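Local coordinates for DNA translocase coupling protein (Clostridium perfringens, PDB 6O1W) that probably couples ATP binding to DNA translocation during plasmid conjugation, as an FtsK/SpoIIIE-family coupling protein of which this piece carries the ATPase domain, at residues A[243-247]-A[248-252]; A[12-15]-A[16-20]. One frame throughout, in Å; residues are numbered along the deposited sequence.

Contact 1 of 2, residues A[243-247]-A[248-252]; sequences TGVDD and ETRAK
Asp246 OD1 takes a hydrogen bond from Thr249 OG1 at 2.7 Å and fixes the start of the helix that follows. Asp246 is its N-cap. The carboxylate sits between its own backbone N and carbonyl carbon (chi1 66°), which turns it back over the first turn. Its other oxygen, OD2, accepts from Glu248 N at 3.3 Å. Both donors come from above the carboxylate plane, the amide well out of it at 55°. The first helical bonds follow, Arg250 N to Asp246 O at 2.9 Å and Ala251 N to Asp247 O at 3.2 Å.

Val245 completes the close-packed part. Its CB lies 3.9 Å from Thr249 CG2, and its CG2 comes within 3.6 Å of Arg250 N.

The other side is looser and faces solvent. The Arg250 chain runs back beside the incoming loop. Thr243 O and Val245 O lie at the edge of the guanidinium, but Arg250 NH1 stays 3.9 Å from Thr243 O, too far for a firm bond. Asp247 and Glu248 are exposed, and having two acids side by side is probably mildly unfavourable.

The contact lies at the surface of the FtsK/SpoIIIE-family region. It joins the loop after helix 237-240 to the start of helix 247-266. Lys252, in the second turn, ties the helix to helix 185-209 through a salt bridge to Asp186.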
ATOM      1  N   THR A 243     -19.721  13.929   7.463  1.00 55.00           N
ATOM      2  CA  THR A 243     -19.801  15.364   7.799  1.00 56.16           C
ATOM      3  C   THR A 243     -20.963  16.210   7.199  1.00 65.91           C
ATOM      4  O   THR A 243     -21.597  16.947   7.968  1.00 69.19           O
ATOM      5  CB  THR A 243     -18.487  16.099   7.529  1.00 58.36           C
ATOM      6  OG1 THR A 243     -18.094  15.927   6.170  1.00 55.81           O
ATOM      7  CG2 THR A 243     -17.372  15.664   8.466  1.00 57.90           C
ATOM      8  N   GLY A 244     -21.206  16.156   5.887  1.00 62.23           N
ATOM      9  CA  GLY A 244     -22.213  17.023   5.265  1.00 61.52           C
ATOM     10  C   GLY A 244     -23.533  16.434   4.814  1.00 65.32           C
ATOM     11  O   GLY A 244     -24.337  17.142   4.204  1.00 65.84           O
ATOM     12  N   VAL A 245     -23.784  15.159   5.120  1.00 60.99           N
ATOM     13  CA  VAL A 245     -25.031  14.455   4.774  1.00 59.76           C
ATOM     14  C   VAL A 245     -26.166  14.779   5.765  1.00 61.80           C
ATOM     15  O   VAL A 245     -25.896  15.247   6.868  1.00 60.11           O
ATOM     16  CB  VAL A 245     -24.805  12.913   4.652  1.00 62.90           C
ATOM     17  CG1 VAL A 245     -23.628  12.590   3.736  1.00 62.23           C
ATOM     18  CG2 VAL A 245     -24.621  12.254   6.021  1.00 62.51           C
ATOM     19  N   ASP A 246     -27.428  14.473   5.392  1.00 59.42           N
ATOM     20  CA  ASP A 246     -28.591  14.656   6.267  1.00 59.31           C
ATOM     21  C   ASP A 246     -28.712  13.487   7.272  1.00 62.02           C
ATOM     22  O   ASP A 246     -27.986  12.495   7.166  1.00 61.84           O
ATOM     23  CB  ASP A 246     -29.877  14.788   5.438  1.00 62.48           C
ATOM     24  CG  ASP A 246     -30.255  13.528   4.684  1.00 81.39           C
ATOM     25  OD1 ASP A 246     -29.582  13.217   3.671  1.00 83.38           O
ATOM     26  OD2 ASP A 246     -31.223  12.848   5.107  1.00 88.28           O
ATOM     27  N   ASP A 247     -29.657  13.607   8.213  1.00 57.55           N
ATOM     28  CA  ASP A 247     -29.960  12.679   9.301  1.00 57.35           C
ATOM     29  C   ASP A 247     -30.173  11.241   8.878  1.00 58.75           C
ATOM     30  O   ASP A 247     -29.645  10.343   9.535  1.00 58.60           O
ATOM     31  CB  ASP A 247     -31.173  13.170  10.113  1.00 60.74           C
ATOM     32  CG  ASP A 247     -32.222  13.931   9.302  1.00 83.61           C
ATOM     33  OD1 ASP A 247     -32.887  13.298   8.431  1.00 84.86           O
ATOM     34  OD2 ASP A 247     -32.379  15.159   9.535  1.00 92.85           O
ATOM     35  N   GLU A 248     -30.959  11.023   7.807  1.00 53.25           N
ATOM     36  CA  GLU A 248     -31.291   9.699   7.292  1.00 52.77           C
ATOM     37  C   GLU A 248     -30.108   9.026   6.612  1.00 53.71           C
ATOM     38  O   GLU A 248     -29.905   7.831   6.813  1.00 54.18           O
ATOM     39  CB  GLU A 248     -32.503   9.752   6.346  1.00 54.76           C
ATOM     40  CG  GLU A 248     -33.436   8.561   6.501  1.00 66.99           C
ATOM     41  CD  GLU A 248     -34.116   8.430   7.853  1.00 92.08           C
ATOM     42  OE1 GLU A 248     -34.070   7.320   8.431  1.00 82.39           O
ATOM     43  OE2 GLU A 248     -34.689   9.434   8.339  1.00 95.25           O
ATOM     44  N   THR A 249     -29.330   9.788   5.827  1.00 48.02           N
ATOM     45  CA  THR A 249     -28.139   9.304   5.128  1.00 47.14           C
ATOM     46  C   THR A 249     -27.053   8.989   6.145  1.00 49.25           C
ATOM     47  O   THR A 249     -26.323   8.022   5.958  1.00 48.47           O
ATOM     48  CB  THR A 249     -27.693  10.314   4.065  1.00 55.81           C
ATOM     49  OG1 THR A 249     -28.819  10.649   3.251  1.00 59.09           O
ATOM     50  CG2 THR A 249     -26.559   9.792   3.193  1.00 53.76           C
ATOM     51  N   ARG A 250     -26.965   9.787   7.226  1.00 45.63           N
ATOM     52  CA  ARG A 250     -25.984   9.596   8.304  1.00 45.47           C
ATOM     53  C   ARG A 250     -26.246   8.267   9.017  1.00 46.92           C
ATOM     54  O   ARG A 250     -25.317   7.475   9.159  1.00 46.30           O
ATOM     55  CB  ARG A 250     -26.006  10.778   9.299  1.00 45.00           C
ATOM     56  CG  ARG A 250     -24.765  10.868  10.173  1.00 57.98           C
ATOM     57  CD  ARG A 250     -24.852  12.015  11.173  1.00 63.87           C
ATOM     58  NE  ARG A 250     -23.528  12.578  11.437  1.00 72.68           N
ATOM     59  CZ  ARG A 250     -23.012  13.623  10.794  1.00 89.76           C
ATOM     60  NH1 ARG A 250     -23.713  14.246   9.851  1.00 71.74           N
ATOM     61  NH2 ARG A 250     -21.794  14.059  11.093  1.00 80.53           N
ATOM     62  N   ALA A 251     -27.519   8.001   9.401  1.00 41.61           N
ATOM     63  CA  ALA A 251     -27.929   6.760  10.069  1.00 40.61           C
ATOM     64  C   ALA A 251     -27.632   5.532   9.183  1.00 41.93           C
ATOM     65  O   ALA A 251     -27.160   4.500   9.680  1.00 40.23           O
ATOM     66  CB  ALA A 251     -29.404   6.822  10.431  1.00 41.21           C
ATOM     67  N   LYS A 252     -27.870   5.672   7.869  1.00 37.61           N
ATOM     68  CA  LYS A 252     -27.577   4.656   6.864  1.00 37.50           C
ATOM     69  C   LYS A 252     -26.051   4.370   6.841  1.00 40.32           C
ATOM     70  O   LYS A 252     -25.656   3.204   6.901  1.00 39.93           O
ATOM     71  CB  LYS A 252     -28.067   5.152   5.507  1.00 40.14           C
ATOM     72  CG  LYS A 252     -28.038   4.122   4.419  1.00 48.47           C
ATOM     73  CD  LYS A 252     -29.047   4.516   3.376  1.00 61.42           C
ATOM     74  CE  LYS A 252     -29.373   3.323   2.541  1.00 71.87           C
ATOM     75  NZ  LYS A 252     -30.825   3.237   2.265  1.00 69.67           N
TER

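Contact 2 of 2, residues A[12-15]-A[16-20]; sequences YRLA and FEQLN
The C-terminal end of helix 7-18 is an amphipathic stretch that finishes in a Schellman motif, and Tyr12, Ala15 and Phe16 form its buried side. Three i to i+4 backbone bonds carry the turn here: Phe16 N to Tyr12 O at 2.9 Å, Glu17 N to Arg13 O, and Gln18 N to Leu14 O.

On the buried side, the Phe16 ring leans back along the helix. Its CG is anti to the carbonyl carbon (chi1 -69°), which brings CE2 to 4.0 Å from Tyr12 CB. Ring carbon CD2 also passes 3.2 Å from Tyr12 O. The two aromatic side chains share a partner: each meets Phe47 of strand 43-48 edge-to-face. Leu63 and Leu67 of helix 60-67 touch this side too, so the helix end is packed against both the four-stranded antiparallel sheet and its companion helix. The Tyr12 hydroxyl is hydrogen-bonded to Arg8, one turn earlier.

The exposed side carries a salt bridge one turn long. Arg13 NE donates to Glu17 OE2 at 3.1 Å, fairly straight at 155°. The oxygen lies near the guanidinium plane, at its edge, but the nitrogen meets the carboxylate from above its plane. The two flat groups are 60° apart, so this is a single-point bond through NE. The aliphatic part of Arg13 also lies along the acid, with CG 3.5 Å from Glu17 OE2.

At the helix end, Asn20 takes a positive phi and its N bonds back to Glu17 O. The bond from Leu19 N to Ala15 O is weak. A water donates to that same Ala15 O at 2.8 Å and to Gln18 OE1 at 3.0 Å, bridging the carbonyl to the amide.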
ATOM      1  N   TYR A  12      34.496   8.686   2.652  1.00 37.30           N
ATOM      2  CA  TYR A  12      33.978  10.043   2.405  1.00 36.21           C
ATOM      3  C   TYR A  12      35.100  11.029   2.228  1.00 37.54           C
ATOM      4  O   TYR A  12      35.069  11.821   1.284  1.00 36.71           O
ATOM      5  CB  TYR A  12      33.050  10.511   3.534  1.00 37.32           C
ATOM      6  CG  TYR A  12      31.712   9.815   3.562  1.00 40.10           C
ATOM      7  CD1 TYR A  12      31.222   9.150   2.442  1.00 41.71           C
ATOM      8  CD2 TYR A  12      30.932   9.817   4.709  1.00 41.79           C
ATOM      9  CE1 TYR A  12      29.995   8.497   2.467  1.00 42.36           C
ATOM     10  CE2 TYR A  12      29.695   9.189   4.738  1.00 43.34           C
ATOM     11  CZ  TYR A  12      29.226   8.534   3.615  1.00 48.76           C
ATOM     12  OH  TYR A  12      28.014   7.900   3.679  1.00 48.96           O
ATOM     13  N   ARG A  13      36.123  10.937   3.101  1.00 32.96           N
ATOM     14  CA  ARG A  13      37.269  11.833   3.069  1.00 33.29           C
ATOM     15  C   ARG A  13      37.939  11.812   1.690  1.00 37.91           C
ATOM     16  O   ARG A  13      38.085  12.868   1.068  1.00 38.10           O
ATOM     17  CB  ARG A  13      38.241  11.541   4.233  1.00 31.19           C
ATOM     18  CG  ARG A  13      39.535  12.362   4.165  1.00 45.50           C
ATOM     19  CD  ARG A  13      40.343  12.361   5.459  1.00 48.80           C
ATOM     20  NE  ARG A  13      40.996  13.660   5.618  1.00 61.60           N
ATOM     21  CZ  ARG A  13      41.485  14.142   6.754  1.00 73.60           C
ATOM     22  NH1 ARG A  13      41.407  13.436   7.871  1.00 50.03           N
ATOM     23  NH2 ARG A  13      42.049  15.343   6.784  1.00 72.06           N
ATOM     24  N   LEU A  14      38.259  10.608   1.194  1.00 33.46           N
ATOM     25  CA  LEU A  14      38.871  10.392  -0.112  1.00 33.95           C
ATOM     26  C   LEU A  14      37.997  10.959  -1.246  1.00 33.77           C
ATOM     27  O   LEU A  14      38.511  11.640  -2.136  1.00 32.60           O
ATOM     28  CB  LEU A  14      39.132   8.887  -0.331  1.00 35.30           C
ATOM     29  CG  LEU A  14      39.748   8.476  -1.686  1.00 41.47           C
ATOM     30  CD1 LEU A  14      41.146   9.039  -1.858  1.00 41.64           C
ATOM     31  CD2 LEU A  14      39.722   6.974  -1.861  1.00 43.59           C
ATOM     32  N   ALA A  15      36.693  10.712  -1.185  1.00 28.77           N
ATOM     33  CA  ALA A  15      35.756  11.196  -2.193  1.00 27.97           C
ATOM     34  C   ALA A  15      35.764  12.727  -2.241  1.00 32.70           C
ATOM     35  O   ALA A  15      35.883  13.300  -3.322  1.00 31.70           O
ATOM     36  CB  ALA A  15      34.349  10.656  -1.911  1.00 27.62           C
ATOM     37  N   PHE A  16      35.702  13.394  -1.064  1.00 29.97           N
ATOM     38  CA  PHE A  16      35.669  14.858  -1.009  1.00 28.45           C
ATOM     39  C   PHE A  16      36.981  15.517  -1.474  1.00 32.25           C
ATOM     40  O   PHE A  16      36.958  16.523  -2.182  1.00 30.27           O
ATOM     41  CB  PHE A  16      35.271  15.310   0.392  1.00 29.71           C
ATOM     42  CG  PHE A  16      33.848  15.023   0.779  1.00 31.03           C
ATOM     43  CD1 PHE A  16      32.796  15.350  -0.075  1.00 33.35           C
ATOM     44  CD2 PHE A  16      33.545  14.496   2.024  1.00 32.61           C
ATOM     45  CE1 PHE A  16      31.470  15.080   0.286  1.00 33.81           C
ATOM     46  CE2 PHE A  16      32.213  14.260   2.394  1.00 35.62           C
ATOM     47  CZ  PHE A  16      31.187  14.570   1.531  1.00 33.11           C
ATOM     48  N   GLU A  17      38.118  14.928  -1.086  1.00 31.34           N
ATOM     49  CA  GLU A  17      39.458  15.385  -1.459  1.00 32.78           C
ATOM     50  C   GLU A  17      39.704  15.265  -2.978  1.00 35.36           C
ATOM     51  O   GLU A  17      40.261  16.189  -3.569  1.00 34.36           O
ATOM     52  CB  GLU A  17      40.503  14.589  -0.672  1.00 35.00           C
ATOM     53  CG  GLU A  17      40.711  15.149   0.721  1.00 51.61           C
ATOM     54  CD  GLU A  17      41.605  14.338   1.639  1.00 76.08           C
ATOM     55  OE1 GLU A  17      42.211  13.347   1.170  1.00 63.63           O
ATOM     56  OE2 GLU A  17      41.700  14.702   2.835  1.00 70.62           O
ATOM     57  N   GLN A  18      39.247  14.161  -3.617  1.00 33.03           N
ATOM     58  CA  GLN A  18      39.338  13.974  -5.094  1.00 33.51           C
ATOM     59  C   GLN A  18      38.582  15.141  -5.824  1.00 36.64           C
ATOM     60  O   GLN A  18      38.960  15.536  -6.924  1.00 35.65           O
ATOM     61  CB  GLN A  18      38.671  12.645  -5.506  1.00 34.81           C
ATOM     62  CG  GLN A  18      39.566  11.429  -5.378  1.00 42.54           C
ATOM     63  CD  GLN A  18      38.840  10.121  -5.576  1.00 43.86           C
ATOM     64  OE1 GLN A  18      37.602  10.001  -5.485  1.00 38.05           O
ATOM     65  NE2 GLN A  18      39.608   9.106  -5.843  1.00 34.76           N
ATOM     66  N   LEU A  19      37.532  15.693  -5.179  1.00 32.26           N
ATOM     67  CA  LEU A  19      36.747  16.806  -5.731  1.00 31.25           C
ATOM     68  C   LEU A  19      37.242  18.172  -5.277  1.00 37.60           C
ATOM     69  O   LEU A  19      36.739  19.189  -5.750  1.00 37.46           O
ATOM     70  CB  LEU A  19      35.272  16.642  -5.312  1.00 30.41           C
ATOM     71  CG  LEU A  19      34.554  15.371  -5.772  1.00 33.67           C
ATOM     72  CD1 LEU A  19      33.150  15.285  -5.187  1.00 32.84           C
ATOM     73  CD2 LEU A  19      34.582  15.233  -7.268  1.00 31.66           C
ATOM     74  N   ASN A  20      38.203  18.208  -4.335  1.00 36.64           N
ATOM     75  CA  ASN A  20      38.639  19.433  -3.634  1.00 37.48           C
ATOM     76  C   ASN A  20      37.377  20.155  -3.115  1.00 39.71           C
ATOM     77  O   ASN A  20      37.184  21.355  -3.320  1.00 39.32           O
ATOM     78  CB  ASN A  20      39.551  20.357  -4.482  1.00 45.72           C
ATOM     79  CG  ASN A  20      40.198  21.455  -3.652  1.00 75.95           C
ATOM     80  OD1 ASN A  20      40.056  22.651  -3.937  1.00 72.31           O
ATOM     81  ND2 ASN A  20      40.891  21.078  -2.581  1.00 65.33           N
TER
HETATM   82  O   HOH W   1      35.135  11.749  -5.550  1.00 27.75           O

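From the N terminus, contact 2 comes first, at the end of helix 7-18. It closes no loop, since its segments adjoin within one helix. It ties that helix end to helix 60-67 and the four-stranded antiparallel sheet. The chain then passes into the ten-stranded mixed sheet of the ATPase region. Contact 1 follows much later, where the loop after helix 237-240 turns into helix 247-266. The two are in series, neither nested nor crossed. The centres of contact 1 and contact 2 are about 65 Å apart, on opposite sides of the chain's centre, and the two do not touch. One finishes a helix, the other starts one.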